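Local coordinates for hypothetical protein PAE2754 (Pyrobaculum aerophilum, PDB 1V8P) that acts as a magnesium-dependent PIN-domain nuclease with slow exonuclease activity on single-stranded DNA, and is probably the ribonuclease toxin of a toxin-antitoxin pair, at residues Y30-A36 / L129-D135; K49-K53 / R154-Q158. The protein carries 1 engineered substitution. All coordinates share one frame; numbering follows the deposited sequence.

Contact 1 (Y30-A36 / L129-D135); sequences YLVDASA and LVLVTQD
Asp33 and Thr133 meet where two neighbouring parallel strands, 30-32 and 130-132, run out at their C-terminal ends. From CB, which lies 4.0 Å from Val132 O, the Asp33 side chain turns back between its own backbone N and carbonyl carbon (chi1 86°), bringing CG within van der Waals range of Thr133 CB. OD1 then takes two bonds from its own segment: Ala36 N comes nearly along the C-O axis, an N-cap bond for helix 34-40, and Ser35 OG donates to the syn lone pair of OD1. Asp33 OD2 accepts from Thr133 OG1 at 3.0 Å, the hydroxyl standing 43° out of the carboxylate plane. The bonds on both oxygens restrain the rotation of the carboxylate. Thr133 OG1 also accepts from Asp135 N, closing an ST turn, and Ser35 OG receives Gln134 N at 2.7 Å. These second-shell groups probably help to position Asp33 and the backbone of Asp135, whose OD2 forms a salt bridge with Arg73 of the second subunit. Both aspartates are predicted magnesium ligands with Asp117, at the carboxyl edge of the sheet, where PIN domains gather their acidic residues. Behind them, Leu31 N to Val130 O, Val132 N to Leu31 O (2.7 Å) and Asp33 N to Val132 O join the strands. Tyr30, Val32, Val130 and Val132 share one sheet face; Tyr30 CD2 lies 3.5 Å from Val130 CB, while Val132 CG1 reaches Ala36 CB. Strand 30-32 is an inner strand, bonded on its other edge to strand 54-56, whereas 130-132 is outermost within the chain. Helix 148-156 covers the tyrosine-valine face through Leu151, and helices 115-127 and 136-141 pack on the face of Leu31 and Leu131.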
ATOM      1  N   TYR C  30     -14.332 -17.117 -17.200  1.00 38.74           N
ATOM      2  CA  TYR C  30     -13.918 -15.858 -16.595  1.00 37.88           C
ATOM      3  C   TYR C  30     -12.976 -15.939 -15.386  1.00 36.80           C
ATOM      4  O   TYR C  30     -13.095 -16.833 -14.542  1.00 37.43           O
ATOM      5  CB  TYR C  30     -15.147 -15.059 -16.174  1.00 37.30           C
ATOM      6  CG  TYR C  30     -16.191 -14.910 -17.241  1.00 40.40           C
ATOM      7  CD1 TYR C  30     -17.234 -15.832 -17.367  1.00 41.46           C
ATOM      8  CD2 TYR C  30     -16.142 -13.840 -18.132  1.00 41.57           C
ATOM      9  CE1 TYR C  30     -18.207 -15.686 -18.354  1.00 42.04           C
ATOM     10  CE2 TYR C  30     -17.105 -13.682 -19.123  1.00 42.18           C
ATOM     11  CZ  TYR C  30     -18.138 -14.602 -19.229  1.00 42.62           C
ATOM     12  OH  TYR C  30     -19.107 -14.404 -20.191  1.00 44.42           O
ATOM     13  N   LEU C  31     -12.038 -14.994 -15.328  1.00 34.48           N
ATOM     14  CA  LEU C  31     -11.105 -14.854 -14.216  1.00 32.72           C
ATOM     15  C   LEU C  31     -11.599 -13.594 -13.502  1.00 32.11           C
ATOM     16  O   LEU C  31     -11.623 -12.513 -14.101  1.00 32.32           O
ATOM     17  CB  LEU C  31      -9.668 -14.625 -14.701  1.00 31.86           C
ATOM     18  CG  LEU C  31      -8.666 -14.320 -13.578  1.00 31.02           C
ATOM     19  CD1 LEU C  31      -8.624 -15.488 -12.603  1.00 31.01           C
ATOM     20  CD2 LEU C  31      -7.278 -14.071 -14.146  1.00 28.62           C
ATOM     21  N   VAL C  32     -12.003 -13.736 -12.241  1.00 31.24           N
ATOM     22  CA  VAL C  32     -12.521 -12.616 -11.456  1.00 31.03           C
ATOM     23  C   VAL C  32     -11.493 -12.090 -10.467  1.00 31.71           C
ATOM     24  O   VAL C  32     -10.850 -12.875  -9.778  1.00 32.76           O
ATOM     25  CB  VAL C  32     -13.783 -13.045 -10.673  1.00 30.15           C
ATOM     26  CG1 VAL C  32     -14.279 -11.915  -9.822  1.00 29.14           C
ATOM     27  CG2 VAL C  32     -14.861 -13.494 -11.631  1.00 29.48           C
ATOM     28  N   ASP C  33     -11.330 -10.771 -10.386  1.00 32.06           N
ATOM     29  CA  ASP C  33     -10.355 -10.219  -9.443  1.00 31.27           C
ATOM     30  C   ASP C  33     -11.031  -9.640  -8.184  1.00 31.19           C
ATOM     31  O   ASP C  33     -12.262  -9.572  -8.099  1.00 28.76           O
ATOM     32  CB  ASP C  33      -9.435  -9.187 -10.138  1.00 29.09           C
ATOM     33  CG  ASP C  33     -10.016  -7.784 -10.175  1.00 29.20           C
ATOM     34  OD1 ASP C  33     -11.225  -7.596  -9.913  1.00 30.23           O
ATOM     35  OD2 ASP C  33      -9.238  -6.861 -10.488  1.00 27.74           O
ATOM     36  N   ALA C  34     -10.218  -9.250  -7.205  1.00 31.03           N
ATOM     37  CA  ALA C  34     -10.723  -8.737  -5.943  1.00 31.30           C
ATOM     38  C   ALA C  34     -11.761  -7.631  -6.071  1.00 32.38           C
ATOM     39  O   ALA C  34     -12.794  -7.678  -5.394  1.00 31.35           O
ATOM     40  CB  ALA C  34      -9.563  -8.272  -5.062  1.00 31.20           C
ATOM     41  N   SER C  35     -11.507  -6.641  -6.925  1.00 31.37           N
ATOM     42  CA  SER C  35     -12.475  -5.564  -7.059  1.00 32.63           C
ATOM     43  C   SER C  35     -13.800  -6.062  -7.625  1.00 32.30           C
ATOM     44  O   SER C  35     -14.858  -5.595  -7.209  1.00 32.47           O
ATOM     45  CB  SER C  35     -11.926  -4.436  -7.934  1.00 34.38           C
ATOM     46  OG  SER C  35     -12.095  -4.714  -9.307  1.00 36.21           O
ATOM     47  N   ALA C  36     -13.750  -7.010  -8.564  1.00 32.60           N
ATOM     48  CA  ALA C  36     -14.968  -7.558  -9.166  1.00 33.61           C
ATOM     49  C   ALA C  36     -15.681  -8.466  -8.178  1.00 35.24           C
ATOM     50  O   ALA C  36     -16.896  -8.358  -7.969  1.00 32.02           O
ATOM     51  CB  ALA C  36     -14.634  -8.346 -10.418  1.00 33.18           C
ATOM     52  N   LEU C 129      -8.953 -16.428 -21.097  1.00 38.13           N
ATOM     53  CA  LEU C 129     -10.088 -16.268 -20.203  1.00 36.77           C
ATOM     54  C   LEU C 129     -10.447 -14.797 -20.244  1.00 34.74           C
ATOM     55  O   LEU C 129      -9.620 -13.974 -20.615  1.00 34.95           O
ATOM     56  CB  LEU C 129      -9.692 -16.668 -18.781  1.00 38.49           C
ATOM     57  CG  LEU C 129      -9.334 -18.140 -18.540  1.00 39.85           C
ATOM     58  CD1 LEU C 129      -8.507 -18.251 -17.264  1.00 39.63           C
ATOM     59  CD2 LEU C 129     -10.612 -18.989 -18.449  1.00 39.95           C
ATOM     60  N   VAL C 130     -11.675 -14.458 -19.878  1.00 33.57           N
ATOM     61  CA  VAL C 130     -12.079 -13.054 -19.870  1.00 33.35           C
ATOM     62  C   VAL C 130     -11.873 -12.520 -18.470  1.00 33.82           C
ATOM     63  O   VAL C 130     -12.470 -13.023 -17.526  1.00 33.48           O
ATOM     64  CB  VAL C 130     -13.563 -12.865 -20.230  1.00 33.04           C
ATOM     65  CG1 VAL C 130     -13.968 -11.423 -19.985  1.00 32.38           C
ATOM     66  CG2 VAL C 130     -13.812 -13.248 -21.693  1.00 34.08           C
ATOM     67  N   LEU C 131     -11.036 -11.497 -18.331  1.00 32.94           N
ATOM     68  CA  LEU C 131     -10.789 -10.927 -17.020  1.00 33.19           C
ATOM     69  C   LEU C 131     -11.963 -10.035 -16.608  1.00 33.70           C
ATOM     70  O   LEU C 131     -12.354  -9.129 -17.343  1.00 34.87           O
ATOM     71  CB  LEU C 131      -9.506 -10.080 -17.031  1.00 32.62           C
ATOM     72  CG  LEU C 131      -8.759  -9.791 -15.712  1.00 32.66           C
ATOM     73  CD1 LEU C 131      -7.994  -8.481 -15.833  1.00 29.67           C
ATOM     74  CD2 LEU C 131      -9.704  -9.703 -14.552  1.00 32.69           C
ATOM     75  N   VAL C 132     -12.537 -10.299 -15.443  1.00 32.77           N
ATOM     76  CA  VAL C 132     -13.600  -9.441 -14.939  1.00 31.71           C
ATOM     77  C   VAL C 132     -12.938  -8.629 -13.802  1.00 33.35           C
ATOM     78  O   VAL C 132     -12.398  -9.183 -12.841  1.00 32.55           O
ATOM     79  CB  VAL C 132     -14.803 -10.251 -14.412  1.00 30.08           C
ATOM     80  CG1 VAL C 132     -15.969  -9.302 -14.107  1.00 29.33           C
ATOM     81  CG2 VAL C 132     -15.232 -11.290 -15.465  1.00 28.47           C
ATOM     82  N   THR C 133     -12.947  -7.312 -13.946  1.00 33.82           N
ATOM     83  CA  THR C 133     -12.329  -6.421 -12.978  1.00 34.31           C
ATOM     84  C   THR C 133     -13.129  -5.133 -12.913  1.00 34.34           C
ATOM     85  O   THR C 133     -13.860  -4.791 -13.835  1.00 34.69           O
ATOM     86  CB  THR C 133     -10.858  -6.089 -13.389  1.00 35.28           C
ATOM     87  OG1 THR C 133     -10.330  -5.049 -12.556  1.00 33.66           O
ATOM     88  CG2 THR C 133     -10.798  -5.639 -14.838  1.00 35.30           C
ATOM     89  N   GLN C 134     -12.984  -4.414 -11.816  1.00 34.57           N
ATOM     90  CA  GLN C 134     -13.706  -3.177 -11.655  1.00 35.08           C
ATOM     91  C   GLN C 134     -12.731  -2.017 -11.836  1.00 34.70           C
ATOM     92  O   GLN C 134     -13.149  -0.860 -11.898  1.00 35.26           O
ATOM     93  CB  GLN C 134     -14.355  -3.151 -10.268  1.00 34.98           C
ATOM     94  CG  GLN C 134     -15.657  -2.388 -10.189  1.00 38.70           C
ATOM     95  CD  GLN C 134     -16.754  -3.026 -11.004  1.00 38.47           C
ATOM     96  OE1 GLN C 134     -16.604  -4.126 -11.499  1.00 40.96           O
ATOM     97  NE2 GLN C 134     -17.867  -2.337 -11.139  1.00 38.85           N
ATOM     98  N   ASP C 135     -11.439  -2.349 -11.945  1.00 34.55           N
ATOM     99  CA  ASP C 135     -10.339  -1.377 -12.111  1.00 35.54           C
ATOM    100  C   ASP C 135     -10.167  -0.892 -13.559  1.00 35.66           C
ATOM    101  O   ASP C 135      -9.772  -1.654 -14.439  1.00 35.53           O
ATOM    102  CB  ASP C 135      -9.023  -2.002 -11.594  1.00 34.87           C
ATOM    103  CG  ASP C 135      -7.807  -1.080 -11.763  1.00 35.70           C
ATOM    104  OD1 ASP C 135      -7.950   0.033 -12.299  1.00 35.88           O
ATOM    105  OD2 ASP C 135      -6.698  -1.472 -11.359  1.00 36.41           O
TER

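Contact 2 (K49-K53 / R154-Q158); sequences KHREK and RLAAQ
His50 lies against Leu155 in the main apolar contact between the loop before strand 54-56 and the last turn of helix 148-156. Leu155 CD2 sits over one face of the His50 ring in a CH-pi contact, 3.8 Å from the centroid and 22° off the ring normal, displaced toward the CG-ND1 side. Leu155 CB approaches the ring at His50 CD2, as the two side chains overlap alongside, running in opposing directions. Leu155 CD2 also touches Lys53 CE at 4.1 Å, so one leucine branch packs against both the ring and the lysine chain.

The polar bonds centre on Lys53 NZ. Bends at chi3 and chi4 bring Lys53 NZ to Gln158 OE1 at 2.9 Å, where it stands well above the amide plane, and also into a weak bond with His50 ND1. At the other end of that amide, Gln158 NE2 donates an almost straight bond to Arg154 O (2.6 Å), so both ends of the group are held. The C-terminal carboxylate lies at the edge of the imidazole, with His50 CE1 3.6 Å from Gln158 O; this carboxylate and the lysine ammonium would probably push the ring's ionisation in opposite directions.

Far from the predicted metal site, the contact ties the chain's C-terminus to the connection between helix 44-48 and strand 54-56. Lys53, just before that strand, is backbone-bonded to Glu29, just before strand 30-32, and to that strand's first residue, Tyr30.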
ATOM      1  N   LYS C  49     -25.681 -19.734 -10.340  1.00 49.33           N
ATOM      2  CA  LYS C  49     -25.910 -20.868 -11.236  1.00 49.53           C
ATOM      3  C   LYS C  49     -24.956 -20.912 -12.422  1.00 49.81           C
ATOM      4  O   LYS C  49     -25.119 -21.740 -13.317  1.00 50.40           O
ATOM      5  CB  LYS C  49     -27.344 -20.862 -11.757  1.00 50.82           C
ATOM      6  CG  LYS C  49     -28.392 -21.125 -10.701  1.00 53.40           C
ATOM      7  CD  LYS C  49     -29.722 -21.511 -11.343  1.00 56.33           C
ATOM      8  CE  LYS C  49     -30.822 -21.691 -10.305  1.00 57.40           C
ATOM      9  NZ  LYS C  49     -31.121 -20.402  -9.604  1.00 57.58           N
ATOM     10  N   HIS C  50     -23.973 -20.012 -12.434  1.00 49.84           N
ATOM     11  CA  HIS C  50     -22.985 -19.959 -13.513  1.00 48.98           C
ATOM     12  C   HIS C  50     -21.593 -20.166 -12.920  1.00 49.22           C
ATOM     13  O   HIS C  50     -20.597 -20.232 -13.640  1.00 50.44           O
ATOM     14  CB  HIS C  50     -23.030 -18.598 -14.219  1.00 49.31           C
ATOM     15  CG  HIS C  50     -24.273 -18.363 -15.022  1.00 48.72           C
ATOM     16  ND1 HIS C  50     -24.483 -18.938 -16.259  1.00 49.18           N
ATOM     17  CD2 HIS C  50     -25.374 -17.619 -14.763  1.00 48.75           C
ATOM     18  CE1 HIS C  50     -25.659 -18.557 -16.727  1.00 48.02           C
ATOM     19  NE2 HIS C  50     -26.220 -17.757 -15.838  1.00 48.59           N
ATOM     20  N   ARG C  51     -21.538 -20.280 -11.599  1.00 48.28           N
ATOM     21  CA  ARG C  51     -20.279 -20.450 -10.887  1.00 48.60           C
ATOM     22  C   ARG C  51     -19.202 -21.288 -11.573  1.00 47.52           C
ATOM     23  O   ARG C  51     -18.025 -20.949 -11.489  1.00 47.95           O
ATOM     24  CB  ARG C  51     -20.528 -21.028  -9.487  1.00 49.06           C
ATOM     25  CG  ARG C  51     -20.956 -22.481  -9.477  1.00 51.77           C
ATOM     26  CD  ARG C  51     -21.359 -22.906  -8.077  1.00 55.26           C
ATOM     27  NE  ARG C  51     -20.204 -23.076  -7.208  1.00 56.82           N
ATOM     28  CZ  ARG C  51     -19.767 -24.262  -6.794  1.00 59.42           C
ATOM     29  NH1 ARG C  51     -20.400 -25.360  -7.182  1.00 60.66           N
ATOM     30  NH2 ARG C  51     -18.705 -24.358  -5.994  1.00 59.25           N
ATOM     31  N   GLU C  52     -19.572 -22.373 -12.244  1.00 46.62           N
ATOM     32  CA  GLU C  52     -18.533 -23.185 -12.864  1.00 47.80           C
ATOM     33  C   GLU C  52     -17.790 -22.398 -13.945  1.00 47.23           C
ATOM     34  O   GLU C  52     -16.698 -22.777 -14.378  1.00 47.43           O
ATOM     35  CB  GLU C  52     -19.108 -24.491 -13.437  1.00 49.79           C
ATOM     36  CG  GLU C  52     -19.760 -24.423 -14.821  1.00 53.67           C
ATOM     37  CD  GLU C  52     -21.148 -23.811 -14.806  1.00 56.13           C
ATOM     38  OE1 GLU C  52     -21.760 -23.757 -13.709  1.00 57.32           O
ATOM     39  OE2 GLU C  52     -21.628 -23.400 -15.894  1.00 55.96           O
ATOM     40  N   LYS C  53     -18.378 -21.281 -14.357  1.00 45.86           N
ATOM     41  CA  LYS C  53     -17.775 -20.447 -15.379  1.00 44.42           C
ATOM     42  C   LYS C  53     -16.776 -19.425 -14.843  1.00 42.32           C
ATOM     43  O   LYS C  53     -15.934 -18.928 -15.594  1.00 40.61           O
ATOM     44  CB  LYS C  53     -18.875 -19.749 -16.183  1.00 44.68           C
ATOM     45  CG  LYS C  53     -19.414 -20.621 -17.295  1.00 46.63           C
ATOM     46  CD  LYS C  53     -20.421 -19.921 -18.199  1.00 47.51           C
ATOM     47  CE  LYS C  53     -21.799 -19.888 -17.571  1.00 48.03           C
ATOM     48  NZ  LYS C  53     -22.880 -19.986 -18.597  1.00 48.72           N
ATOM     49  N   ARG C 154     -23.968 -10.640 -19.912  1.00 45.34           N
ATOM     50  CA  ARG C 154     -23.601 -11.835 -20.670  1.00 44.68           C
ATOM     51  C   ARG C 154     -24.149 -13.112 -20.049  1.00 46.88           C
ATOM     52  O   ARG C 154     -24.440 -14.070 -20.759  1.00 48.05           O
ATOM     53  CB  ARG C 154     -22.079 -11.976 -20.789  1.00 42.94           C
ATOM     54  CG  ARG C 154     -21.390 -10.892 -21.571  1.00 38.34           C
ATOM     55  CD  ARG C 154     -19.918 -11.217 -21.781  1.00 35.43           C
ATOM     56  NE  ARG C 154     -19.236 -10.124 -22.463  1.00 33.91           N
ATOM     57  CZ  ARG C 154     -18.014 -10.191 -22.985  1.00 33.93           C
ATOM     58  NH1 ARG C 154     -17.320 -11.316 -22.907  1.00 35.44           N
ATOM     59  NH2 ARG C 154     -17.486  -9.130 -23.592  1.00 31.99           N
ATOM     60  N   LEU C 155     -24.278 -13.137 -18.726  1.00 49.24           N
ATOM     61  CA  LEU C 155     -24.786 -14.331 -18.049  1.00 50.69           C
ATOM     62  C   LEU C 155     -26.299 -14.393 -18.150  1.00 51.41           C
ATOM     63  O   LEU C 155     -26.863 -15.459 -18.368  1.00 52.77           O
ATOM     64  CB  LEU C 155     -24.355 -14.350 -16.572  1.00 49.90           C
ATOM     65  CG  LEU C 155     -22.849 -14.507 -16.319  1.00 50.21           C
ATOM     66  CD1 LEU C 155     -22.532 -14.273 -14.845  1.00 48.13           C
ATOM     67  CD2 LEU C 155     -22.399 -15.885 -16.773  1.00 49.12           C
ATOM     68  N   ALA C 156     -26.949 -13.246 -17.997  1.00 53.09           N
ATOM     69  CA  ALA C 156     -28.401 -13.171 -18.079  1.00 55.47           C
ATOM     70  C   ALA C 156     -28.893 -13.768 -19.393  1.00 57.64           C
ATOM     71  O   ALA C 156     -30.028 -14.239 -19.479  1.00 58.63           O
ATOM     72  CB  ALA C 156     -28.856 -11.727 -17.968  1.00 53.98           C
ATOM     73  N   ALA C 157     -28.036 -13.748 -20.412  1.00 60.39           N
ATOM     74  CA  ALA C 157     -28.401 -14.278 -21.720  1.00 62.62           C
ATOM     75  C   ALA C 157     -27.739 -15.612 -21.995  1.00 64.45           C
ATOM     76  O   ALA C 157     -26.999 -15.752 -22.971  1.00 65.37           O
ATOM     77  CB  ALA C 157     -28.035 -13.282 -22.821  1.00 62.53           C
ATOM     78  N   GLN C 158     -28.010 -16.587 -21.129  1.00 65.77           N
ATOM     79  CA  GLN C 158     -27.471 -17.943 -21.253  1.00 67.03           C
ATOM     80  C   GLN C 158     -27.667 -18.708 -19.943  1.00 67.71           C
ATOM     81  O   GLN C 158     -27.096 -19.818 -19.802  1.00 67.60           O
ATOM     82  CB  GLN C 158     -25.974 -17.916 -21.624  1.00 67.16           C
ATOM     83  CG  GLN C 158     -25.071 -17.231 -20.609  1.00 68.39           C
ATOM     84  CD  GLN C 158     -23.594 -17.347 -20.966  1.00 69.23           C
ATOM     85  OE1 GLN C 158     -23.056 -18.452 -21.100  1.00 69.21           O
ATOM     86  NE2 GLN C 158     -22.930 -16.203 -21.113  1.00 69.26           N
ATOM     87  OXT GLN C 158     -28.406 -18.184 -19.078  1.00 68.13           O
TER

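Contact 1 is largely buried near the centre of the chain, whereas contact 2 is partly buried, its centre about 16 Å from the centre of the chain. Strand pairing and a carboxylate network at the predicted metal site define the first; the second relies on a ring face, a methyl and a lysine-amide bond at the chain terminus. They meet through the backbone at the start of strand 30-32. Helix 148-156 also serves both: its Leu151 packs on one sheet face in contact 1, and its end forms contact 2, with Tyr30 OH packing on Arg154 CD. Only contact 1 reaches another subunit of the tetramer.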